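Local coordinates for protein hydrogenase maturation factor (Thermoanaerobacter tengcongensis, PDB 3VTH) that probably transfers the carbamoyl group of carbamoyl phosphate, with use of ATP, to the C-terminal cysteine of HypE during [NiFe]-hydrogenase maturation, at residues Y637-L640 against R644-I647. Sequence-based numbering, arbitrary orientation.
Sequences YEIL and RYVI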
# COMPACT_ATOMS: atom_id res chain seq x y z
N TYR A 637 31.56 -7.17 -15.67
CA TYR A 637 31.79 -6.91 -14.25
C TYR A 637 32.79 -7.91 -13.70
O TYR A 637 33.09 -8.93 -14.31
CB TYR A 637 30.49 -6.99 -13.45
CG TYR A 637 29.74 -8.27 -13.69
CD1 TYR A 637 29.97 -9.41 -12.91
CD2 TYR A 637 28.82 -8.35 -14.73
CE1 TYR A 637 29.28 -10.60 -13.18
CE2 TYR A 637 28.13 -9.50 -14.98
CZ TYR A 637 28.37 -10.61 -14.22
OH TYR A 637 27.65 -11.72 -14.52
N GLU A 638 33.29 -7.59 -12.51
CA GLU A 638 34.32 -8.37 -11.85
C GLU A 638 33.85 -8.54 -10.41
O GLU A 638 33.36 -7.58 -9.81
CB GLU A 638 35.63 -7.58 -11.93
CG GLU A 638 36.75 -8.07 -11.03
CD GLU A 638 38.05 -7.31 -11.26
OE1 GLU A 638 38.78 -7.66 -12.22
OE2 GLU A 638 38.35 -6.37 -10.49
N ILE A 639 33.98 -9.75 -9.88
CA ILE A 639 33.65 -10.00 -8.47
C ILE A 639 34.95 -10.33 -7.75
O ILE A 639 35.66 -11.26 -8.14
CB ILE A 639 32.63 -11.16 -8.27
CG1 ILE A 639 31.35 -10.90 -9.07
CG2 ILE A 639 32.31 -11.37 -6.78
CD1 ILE A 639 30.42 -12.12 -9.13
N LEU A 640 35.26 -9.55 -6.72
CA LEU A 640 36.44 -9.82 -5.90
C LEU A 640 36.02 -10.40 -4.55
O LEU A 640 35.17 -9.84 -3.84
CB LEU A 640 37.29 -8.55 -5.72
CG LEU A 640 37.81 -7.81 -6.96
CD1 LEU A 640 38.72 -6.64 -6.52
CD2 LEU A 640 38.59 -8.75 -7.92
N ARG A 644 34.25 -10.62 1.96
CA ARG A 644 32.97 -10.67 1.27
C ARG A 644 33.16 -10.59 -0.23
O ARG A 644 34.25 -10.26 -0.70
CB ARG A 644 32.08 -9.53 1.75
CG ARG A 644 31.43 -9.85 3.08
CD ARG A 644 30.76 -8.64 3.67
NE ARG A 644 31.68 -7.96 4.57
CZ ARG A 644 31.82 -8.25 5.86
NH1 ARG A 644 32.71 -7.58 6.58
NH2 ARG A 644 31.08 -9.20 6.44
N TYR A 645 32.11 -10.90 -0.99
CA TYR A 645 32.15 -10.67 -2.43
C TYR A 645 31.84 -9.21 -2.69
O TYR A 645 30.84 -8.68 -2.19
CB TYR A 645 31.15 -11.54 -3.17
CG TYR A 645 31.37 -13.02 -3.03
CD1 TYR A 645 30.67 -13.75 -2.07
CD2 TYR A 645 32.25 -13.70 -3.87
CE1 TYR A 645 30.85 -15.12 -1.93
CE2 TYR A 645 32.43 -15.08 -3.75
CZ TYR A 645 31.72 -15.78 -2.78
OH TYR A 645 31.89 -17.14 -2.64
N VAL A 646 32.64 -8.54 -3.49
CA VAL A 646 32.44 -7.15 -3.78
C VAL A 646 32.58 -6.86 -5.26
O VAL A 646 33.48 -7.31 -5.89
CB VAL A 646 33.42 -6.27 -3.02
CG1 VAL A 646 33.32 -4.86 -3.42
CG2 VAL A 646 33.24 -6.40 -1.56
N ILE A 647 31.64 -6.07 -5.77
CA ILE A 647 31.66 -5.59 -7.13
C ILE A 647 31.83 -4.07 -7.12
O ILE A 647 31.15 -3.37 -6.35
CB ILE A 647 30.34 -5.96 -7.83
CG1 ILE A 647 30.25 -7.49 -7.95
CG2 ILE A 647 30.24 -5.26 -9.22
CD1 ILE A 647 28.81 -8.02 -8.19
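Leu640 and Val646 face each other as an antiparallel hydrogen-bonded pair. Leu640 N donates a hydrogen bond to Val646 O at 3.0 Å, and this bond is nearly straight (173°). The return bond, from Val646 N to Leu640 O, is 2.9 Å long and more bent (153°). Leu640 O also receives a CA-H...O contact from Tyr645 CA at 3.4 Å. The Leu640 and Val646 side chains lie on one face of the hairpin; Ile639 and Ile647 lie on the other. Ile639 touches two residues of the partner strand, with a different branch for each. With Ile639 CG1 beside the backbone N (chi1 -56°) and CG2 anti to it, the two branches diverge: Ile639 CG1 meets Ile647 CG1 at 3.8 Å. Ile639 CG2 reaches Tyr645 CD2 at 3.7 Å, obliquely to the ring. Ile647 CG1 also packs on the backbone, 3.6 Å from Glu638 O.

These strands, 639-641 and 645-647, form a short beta hairpin in the second subdomain of the Kae1-like domain, away from the metal and nucleotide sites. Strand 645-647 also runs parallel to strand 530-542, and backbone bonds from Tyr645 to Ile533 and His535 and from Ile647 to Lys537 join the hairpin to the larger sheet. Helix 666-692 packs against Tyr645 and Ile647: Leu684 touches both, and Phe680 touches Ile647. The Tyr645 ring has a cation-pi contact with Lys641, while its hydroxyl is hydrogen-bonded to Glu691 OE1 on that helix.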